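Local coordinates for 1-pyrroline-5-carboxylate dehydrogenase (Thermus thermophilus, PDB 1UZB), which probably oxidises the aldehyde form of 1-pyrroline-5-carboxylate to glutamate, as an NAD(P)-dependent member of the aldehyde dehydrogenase family, at residues 173-187 / 201-215. Residues are numbered along the deposited sequence; the frame is centred on the assembly and turned at random.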
ATOM      1  N   PRO A 173       4.644 -24.224  12.417  1.00  5.84           N
ATOM      2  CA  PRO A 173       5.463 -24.313  13.627  1.00  4.66           C
ATOM      3  C   PRO A 173       6.354 -25.551  13.598  1.00  5.49           C
ATOM      4  O   PRO A 173       6.098 -26.496  12.848  1.00  7.41           O
ATOM      5  CB  PRO A 173       4.423 -24.336  14.746  1.00  5.72           C
ATOM      6  CG  PRO A 173       3.254 -25.013  14.101  1.00  6.45           C
ATOM      7  CD  PRO A 173       3.213 -24.385  12.730  1.00  7.52           C
ATOM      8  N   LEU A 174       7.397 -25.536  14.421  1.00  5.29           N
ATOM      9  CA  LEU A 174       8.371 -26.622  14.477  1.00  5.73           C
ATOM     10  C   LEU A 174       7.959 -27.841  15.292  1.00  6.47           C
ATOM     11  O   LEU A 174       8.130 -28.973  14.842  1.00  7.16           O
ATOM     12  CB  LEU A 174       9.697 -26.091  15.023  1.00  6.34           C
ATOM     13  CG  LEU A 174      10.306 -24.885  14.303  1.00  5.76           C
ATOM     14  CD1 LEU A 174      11.521 -24.382  15.070  1.00  6.40           C
ATOM     15  CD2 LEU A 174      10.677 -25.282  12.886  1.00  8.00           C
ATOM     16  N   GLY A 175       7.443 -27.614  16.495  1.00  5.44           N
ATOM     17  CA  GLY A 175       7.037 -28.721  17.342  1.00  6.07           C
ATOM     18  C   GLY A 175       7.150 -28.357  18.808  1.00  5.97           C
ATOM     19  O   GLY A 175       6.829 -27.237  19.198  1.00  6.10           O
ATOM     20  N   ALA A 176       7.599 -29.312  19.617  1.00  5.89           N
ATOM     21  CA  ALA A 176       7.763 -29.101  21.051  1.00  5.92           C
ATOM     22  C   ALA A 176       9.216 -28.762  21.348  1.00  5.86           C
ATOM     23  O   ALA A 176      10.129 -29.443  20.875  1.00  7.44           O
ATOM     24  CB  ALA A 176       7.351 -30.355  21.823  1.00  6.45           C
ATOM     25  N   GLY A 177       9.422 -27.707  22.132  1.00  6.04           N
ATOM     26  CA  GLY A 177      10.770 -27.294  22.479  1.00  6.40           C
ATOM     27  C   GLY A 177      10.915 -26.967  23.952  1.00  5.88           C
ATOM     28  O   GLY A 177       9.946 -27.007  24.713  1.00  6.80           O
ATOM     29  N   VAL A 178      12.137 -26.649  24.359  1.00  5.41           N
ATOM     30  CA  VAL A 178      12.394 -26.319  25.750  1.00  5.45           C
ATOM     31  C   VAL A 178      12.877 -24.880  25.908  1.00  5.47           C
ATOM     32  O   VAL A 178      13.646 -24.365  25.083  1.00  5.92           O
ATOM     33  CB  VAL A 178      13.437 -27.290  26.376  1.00  5.60           C
ATOM     34  CG1 VAL A 178      14.740 -27.246  25.590  1.00  6.77           C
ATOM     35  CG2 VAL A 178      13.680 -26.930  27.840  1.00  6.75           C
ATOM     36  N   VAL A 179      12.388 -24.237  26.962  1.00  5.02           N
ATOM     37  CA  VAL A 179      12.755 -22.871  27.296  1.00  5.93           C
ATOM     38  C   VAL A 179      13.517 -22.906  28.618  1.00  5.92           C
ATOM     39  O   VAL A 179      13.045 -23.484  29.600  1.00  6.98           O
ATOM     40  CB  VAL A 179      11.497 -21.979  27.449  1.00  6.10           C
ATOM     41  CG1 VAL A 179      11.849 -20.676  28.160  1.00  8.60           C
ATOM     42  CG2 VAL A 179      10.909 -21.686  26.077  1.00  9.68           C
ATOM     43  N   ILE A 180      14.697 -22.300  28.631  1.00  6.37           N
ATOM     44  CA  ILE A 180      15.533 -22.239  29.825  1.00  6.30           C
ATOM     45  C   ILE A 180      15.663 -20.749  30.121  1.00  6.23           C
ATOM     46  O   ILE A 180      16.408 -20.028  29.451  1.00  6.21           O
ATOM     47  CB  ILE A 180      16.908 -22.888  29.555  1.00  7.15           C
ATOM     48  CG1 ILE A 180      16.699 -24.368  29.213  1.00  9.93           C
ATOM     49  CG2 ILE A 180      17.817 -22.746  30.774  1.00  8.54           C
ATOM     50  CD1 ILE A 180      17.947 -25.101  28.802  1.00 12.69           C
ATOM     51  N   ALA A 181      14.912 -20.299  31.123  1.00  6.42           N
ATOM     52  CA  ALA A 181      14.847 -18.889  31.498  1.00  6.45           C
ATOM     53  C   ALA A 181      15.822 -18.412  32.570  1.00  6.36           C
ATOM     54  O   ALA A 181      16.339 -19.198  33.361  1.00  8.27           O
ATOM     55  CB  ALA A 181      13.419 -18.550  31.920  1.00  7.42           C
ATOM     56  N   PRO A 182      16.069 -17.095  32.611  1.00  6.49           N
ATOM     57  CA  PRO A 182      16.975 -16.464  33.571  1.00  6.67           C
ATOM     58  C   PRO A 182      16.262 -16.023  34.843  1.00  6.41           C
ATOM     59  O   PRO A 182      15.033 -15.927  34.880  1.00  7.00           O
ATOM     60  CB  PRO A 182      17.500 -15.273  32.789  1.00  8.24           C
ATOM     61  CG  PRO A 182      16.263 -14.812  32.091  1.00  8.58           C
ATOM     62  CD  PRO A 182      15.638 -16.116  31.593  1.00  8.75           C
ATOM     63  N   TRP A 183      17.042 -15.751  35.885  1.00  7.15           N
ATOM     64  CA  TRP A 183      16.481 -15.302  37.151  1.00  6.88           C
ATOM     65  C   TRP A 183      16.385 -13.785  37.251  1.00  7.01           C
ATOM     66  O   TRP A 183      15.649 -13.273  38.092  1.00  7.69           O
ATOM     67  CB  TRP A 183      17.306 -15.819  38.341  1.00  7.62           C
ATOM     68  CG  TRP A 183      18.789 -15.561  38.255  1.00  8.80           C
ATOM     69  CD1 TRP A 183      19.746 -16.444  37.848  1.00  8.53           C
ATOM     70  CD2 TRP A 183      19.484 -14.351  38.602  1.00  7.52           C
ATOM     71  NE1 TRP A 183      20.990 -15.868  37.923  1.00  8.98           N
ATOM     72  CE2 TRP A 183      20.859 -14.584  38.381  1.00  7.27           C
ATOM     73  CE3 TRP A 183      19.077 -13.095  39.080  1.00  7.60           C
ATOM     74  CZ2 TRP A 183      21.834 -13.609  38.619  1.00  7.69           C
ATOM     75  CZ3 TRP A 183      20.051 -12.124  39.318  1.00  6.80           C
ATOM     76  CH2 TRP A 183      21.411 -12.389  39.087  1.00  8.39           C
ATOM     77  N   ASN A 184      17.105 -13.060  36.397  1.00  7.17           N
ATOM     78  CA  ASN A 184      17.084 -11.603  36.502  1.00  6.63           C
ATOM     79  C   ASN A 184      15.838 -10.911  35.948  1.00  6.41           C
ATOM     80  O   ASN A 184      15.502  -9.808  36.379  1.00  7.92           O
ATOM     81  CB  ASN A 184      18.378 -11.013  35.922  1.00  6.68           C
ATOM     82  CG  ASN A 184      18.455 -11.103  34.416  1.00  7.11           C
ATOM     83  OD1 ASN A 184      17.879 -11.994  33.793  1.00  9.36           O
ATOM     84  ND2 ASN A 184      19.196 -10.178  33.820  1.00  9.52           N
ATOM     85  N   PHE A 185      15.159 -11.549  35.000  1.00  6.02           N
ATOM     86  CA  PHE A 185      13.901 -11.030  34.458  1.00  6.99           C
ATOM     87  C   PHE A 185      13.009 -12.259  34.374  1.00  7.39           C
ATOM     88  O   PHE A 185      12.611 -12.686  33.292  1.00  6.47           O
ATOM     89  CB  PHE A 185      14.092 -10.399  33.079  1.00  8.59           C
ATOM     90  CG  PHE A 185      14.783  -9.070  33.123  1.00 10.16           C
ATOM     91  CD1 PHE A 185      16.169  -8.988  33.044  1.00 12.03           C
ATOM     92  CD2 PHE A 185      14.049  -7.898  33.290  1.00 12.21           C
ATOM     93  CE1 PHE A 185      16.818  -7.755  33.133  1.00 11.54           C
ATOM     94  CE2 PHE A 185      14.686  -6.662  33.382  1.00 13.15           C
ATOM     95  CZ  PHE A 185      16.075  -6.592  33.303  1.00 12.93           C
ATOM     96  N   PRO A 186      12.679 -12.838  35.543  1.00  8.16           N
ATOM     97  CA  PRO A 186      11.852 -14.036  35.693  1.00  7.93           C
ATOM     98  C   PRO A 186      10.381 -13.951  35.335  1.00  7.19           C
ATOM     99  O   PRO A 186       9.674 -14.958  35.378  1.00  8.00           O
ATOM    100  CB  PRO A 186      12.092 -14.428  37.141  1.00  8.25           C
ATOM    101  CG  PRO A 186      12.180 -13.118  37.809  1.00  6.88           C
ATOM    102  CD  PRO A 186      13.013 -12.275  36.865  1.00  8.12           C
ATOM    103  N   VAL A 187       9.903 -12.754  35.022  1.00  6.92           N
ATOM    104  CA  VAL A 187       8.527 -12.623  34.574  1.00  7.05           C
ATOM    105  C   VAL A 187       8.613 -12.245  33.094  1.00  6.53           C
ATOM    106  O   VAL A 187       8.097 -12.953  32.241  1.00  6.95           O
ATOM    107  CB  VAL A 187       7.735 -11.543  35.344  1.00  6.31           C
ATOM    108  CG1 VAL A 187       6.325 -11.433  34.765  1.00  7.34           C
ATOM    109  CG2 VAL A 187       7.653 -11.911  36.815  1.00 10.28           C
ATOM    110  N   GLY A 201       2.160 -21.586  17.140  1.00  4.24           N
ATOM    111  CA  GLY A 201       1.851 -23.002  17.033  1.00  4.71           C
ATOM    112  C   GLY A 201       2.763 -24.037  17.653  1.00  4.75           C
ATOM    113  O   GLY A 201       2.495 -25.229  17.529  1.00  4.98           O
ATOM    114  N   ASN A 202       3.841 -23.613  18.301  1.00  4.24           N
ATOM    115  CA  ASN A 202       4.741 -24.565  18.944  1.00  4.31           C
ATOM    116  C   ASN A 202       4.233 -24.829  20.356  1.00  4.60           C
ATOM    117  O   ASN A 202       3.334 -24.138  20.846  1.00  5.51           O
ATOM    118  CB  ASN A 202       6.154 -23.985  19.035  1.00  4.32           C
ATOM    119  CG  ASN A 202       6.770 -23.726  17.681  1.00  3.71           C
ATOM    120  OD1 ASN A 202       7.238 -24.646  17.012  1.00  4.47           O
ATOM    121  ND2 ASN A 202       6.771 -22.464  17.264  1.00  5.01           N
ATOM    122  N   THR A 203       4.799 -25.842  21.006  1.00  4.14           N
ATOM    123  CA  THR A 203       4.450 -26.142  22.388  1.00  5.07           C
ATOM    124  C   THR A 203       5.765 -26.065  23.157  1.00  5.14           C
ATOM    125  O   THR A 203       6.843 -26.289  22.593  1.00  5.74           O
ATOM    126  CB  THR A 203       3.766 -27.512  22.544  1.00  5.10           C
ATOM    127  OG1 THR A 203       4.626 -28.546  22.059  1.00  5.57           O
ATOM    128  CG2 THR A 203       2.449 -27.523  21.774  1.00  5.71           C
ATOM    129  N   VAL A 204       5.678 -25.737  24.442  1.00  5.31           N
ATOM    130  CA  VAL A 204       6.870 -25.524  25.243  1.00  5.97           C
ATOM    131  C   VAL A 204       6.928 -26.167  26.624  1.00  5.91           C
ATOM    132  O   VAL A 204       5.913 -26.309  27.310  1.00  6.96           O
ATOM    133  CB  VAL A 204       7.076 -23.987  25.424  1.00  5.72           C
ATOM    134  CG1 VAL A 204       8.139 -23.690  26.472  1.00  7.62           C
ATOM    135  CG2 VAL A 204       7.443 -23.358  24.095  1.00  6.81           C
ATOM    136  N   ILE A 205       8.138 -26.565  27.002  1.00  6.12           N
ATOM    137  CA  ILE A 205       8.418 -27.096  28.330  1.00  6.11           C
ATOM    138  C   ILE A 205       9.350 -26.011  28.873  1.00  6.47           C
ATOM    139  O   ILE A 205      10.428 -25.781  28.327  1.00  6.96           O
ATOM    140  CB  ILE A 205       9.167 -28.440  28.291  1.00  7.69           C
ATOM    141  CG1 ILE A 205       8.306 -29.495  27.594  1.00  8.47           C
ATOM    142  CG2 ILE A 205       9.489 -28.887  29.711  1.00  9.24           C
ATOM    143  CD1 ILE A 205       8.987 -30.845  27.462  1.00 11.98           C
ATOM    144  N   ALA A 206       8.924 -25.327  29.929  1.00  6.67           N
ATOM    145  CA  ALA A 206       9.721 -24.243  30.490  1.00  7.52           C
ATOM    146  C   ALA A 206      10.384 -24.562  31.815  1.00  7.36           C
ATOM    147  O   ALA A 206       9.736 -25.050  32.746  1.00  7.89           O
ATOM    148  CB  ALA A 206       8.855 -22.994  30.640  1.00  8.42           C
ATOM    149  N   LYS A 207      11.684 -24.293  31.888  1.00  7.00           N
ATOM    150  CA  LYS A 207      12.439 -24.505  33.111  1.00  9.42           C
ATOM    151  C   LYS A 207      12.803 -23.140  33.670  1.00  8.94           C
ATOM    152  O   LYS A 207      13.627 -22.424  33.099  1.00  8.35           O
ATOM    153  CB  LYS A 207      13.730 -25.289  32.859  1.00 10.65           C
ATOM    154  CG  LYS A 207      14.455 -25.614  34.165  1.00 14.67           C
ATOM    155  CD  LYS A 207      15.964 -25.656  34.020  1.00 19.72           C
ATOM    156  CE  LYS A 207      16.621 -25.770  35.392  1.00 21.55           C
ATOM    157  NZ  LYS A 207      18.108 -25.761  35.322  1.00 24.13           N
ATOM    158  N   PRO A 208      12.176 -22.748  34.783  1.00  8.36           N
ATOM    159  CA  PRO A 208      12.480 -21.448  35.383  1.00  8.76           C
ATOM    160  C   PRO A 208      13.845 -21.518  36.050  1.00  8.78           C
ATOM    161  O   PRO A 208      14.348 -22.610  36.322  1.00  8.43           O
ATOM    162  CB  PRO A 208      11.365 -21.277  36.404  1.00  8.67           C
ATOM    163  CG  PRO A 208      11.141 -22.700  36.868  1.00  7.67           C
ATOM    164  CD  PRO A 208      11.157 -23.470  35.567  1.00  8.54           C
ATOM    165  N   ALA A 209      14.455 -20.364  36.294  1.00  8.16           N
ATOM    166  CA  ALA A 209      15.741 -20.332  36.975  1.00  7.98           C
ATOM    167  C   ALA A 209      15.440 -20.687  38.433  1.00  8.69           C
ATOM    168  O   ALA A 209      14.391 -20.316  38.959  1.00  8.78           O
ATOM    169  CB  ALA A 209      16.354 -18.943  36.875  1.00  6.99           C
ATOM    170  N   GLU A 210      16.352 -21.409  39.075  1.00  8.83           N
ATOM    171  CA  GLU A 210      16.161 -21.834  40.464  1.00  9.83           C
ATOM    172  C   GLU A 210      15.772 -20.737  41.449  1.00  9.95           C
ATOM    173  O   GLU A 210      14.941 -20.959  42.329  1.00 10.20           O
ATOM    174  CB  GLU A 210      17.423 -22.519  40.996  1.00 12.65           C
ATOM    175  CG  GLU A 210      17.836 -23.778  40.268  1.00 16.36           C
ATOM    176  CD  GLU A 210      18.989 -24.485  40.959  1.00 18.30           C
ATOM    177  OE1 GLU A 210      19.587 -25.388  40.344  1.00 21.26           O
ATOM    178  OE2 GLU A 210      19.288 -24.140  42.123  1.00 20.54           O
ATOM    179  N   ASP A 211      16.374 -19.561  41.301  1.00  9.22           N
ATOM    180  CA  ASP A 211      16.114 -18.443  42.203  1.00 11.30           C
ATOM    181  C   ASP A 211      14.780 -17.738  41.992  1.00 10.95           C
ATOM    182  O   ASP A 211      14.394 -16.894  42.802  1.00 11.74           O
ATOM    183  CB  ASP A 211      17.237 -17.406  42.088  1.00 12.38           C
ATOM    184  CG  ASP A 211      18.562 -17.914  42.621  1.00 13.74           C
ATOM    185  OD1 ASP A 211      18.637 -18.218  43.830  1.00 16.85           O
ATOM    186  OD2 ASP A 211      19.528 -18.006  41.833  1.00 17.75           O
ATOM    187  N   ALA A 212      14.073 -18.086  40.921  1.00  9.33           N
ATOM    188  CA  ALA A 212      12.806 -17.437  40.614  1.00  7.96           C
ATOM    189  C   ALA A 212      11.678 -18.402  40.266  1.00  8.15           C
ATOM    190  O   ALA A 212      10.824 -18.096  39.432  1.00  7.86           O
ATOM    191  CB  ALA A 212      13.016 -16.444  39.470  1.00  8.57           C
ATOM    192  N   VAL A 213      11.654 -19.555  40.923  1.00  8.12           N
ATOM    193  CA  VAL A 213      10.621 -20.552  40.654  1.00  7.12           C
ATOM    194  C   VAL A 213       9.210 -20.141  41.096  1.00  7.86           C
ATOM    195  O   VAL A 213       8.223 -20.547  40.482  1.00  8.31           O
ATOM    196  CB  VAL A 213      10.965 -21.908  41.316  1.00  8.50           C
ATOM    197  CG1 VAL A 213      12.224 -22.480  40.693  1.00  8.52           C
ATOM    198  CG2 VAL A 213      11.143 -21.730  42.818  1.00  8.37           C
ATOM    199  N   VAL A 214       9.102 -19.337  42.150  1.00  7.35           N
ATOM    200  CA  VAL A 214       7.779 -18.936  42.616  1.00  7.94           C
ATOM    201  C   VAL A 214       7.061 -18.014  41.641  1.00  7.53           C
ATOM    202  O   VAL A 214       5.891 -18.231  41.323  1.00  7.48           O
ATOM    203  CB  VAL A 214       7.841 -18.246  43.999  1.00  6.98           C
ATOM    204  CG1 VAL A 214       6.463 -17.718  44.383  1.00  9.19           C
ATOM    205  CG2 VAL A 214       8.324 -19.237  45.047  1.00  9.59           C
ATOM    206  N   VAL A 215       7.746 -16.984  41.162  1.00  8.27           N
ATOM    207  CA  VAL A 215       7.093 -16.080  40.228  1.00  8.24           C
ATOM    208  C   VAL A 215       6.792 -16.792  38.905  1.00  7.20           C
ATOM    209  O   VAL A 215       5.830 -16.451  38.214  1.00  7.45           O
ATOM    210  CB  VAL A 215       7.929 -14.803  39.987  1.00 10.48           C
ATOM    211  CG1 VAL A 215       9.118 -15.101  39.091  1.00  9.78           C
ATOM    212  CG2 VAL A 215       7.039 -13.722  39.398  1.00 12.69           C
TER
HETATM  213  O   HOH W   1      16.312 -21.892  33.883  1.00 15.64           O
HETATM  214  O   HOH W   2      13.045 -18.005  35.281  1.00  8.36           O
HETATM  215  O   HOH W   3      10.656 -17.566  36.509  1.00  7.30           O
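Val179 pairs with Ala206 in two neighbouring parallel strands, 176-180 and 203-207. With helix 188-199 between them in sequence, these form a beta-alpha-beta unit, consistent with the Rossmann-like dinucleotide-binding domain of aldehyde dehydrogenases. The backbone bonds run from Gly175 O to Ala181 N. The Lys207 N to Val179 O bond, at 2.8 Å, is nearly straight (174°). Beside Ala206, Val179 CG2 presses on Val204 CG1 at 3.4 Å, a tight pair.

Asn202 closes the start of the pairing. Its CB lies 3.3 Å from Gly175 O. CG is turned beside its own backbone N (chi1 -63°), which brings the amide alongside Leu174 and puts CG 3.8 Å from Pro173 CB. OD1 accepts Gly175 N at 3.0 Å, in the carbonyl plane, and a weak, bent bond from Leu174 N. ND2 turns to Pro197 O and Phe506 O. With an alanine in its place, the Leu174 and Gly175 N-H groups would probably lose their shared acceptor, and the irregular break they form in strand 165-180 would be freer to shift.

Past the strands, Ala209 CB sits near the plane of the Trp183 ring, at its edge, 3.6 Å from Trp183 CB. Pro186 CB abuts Ala212 CB. Water carries the pairing onward: one molecule donates to both Ala181 O and Lys207 O, and another donates to Pro182 O and accepts Ala209 N at 2.9 Å.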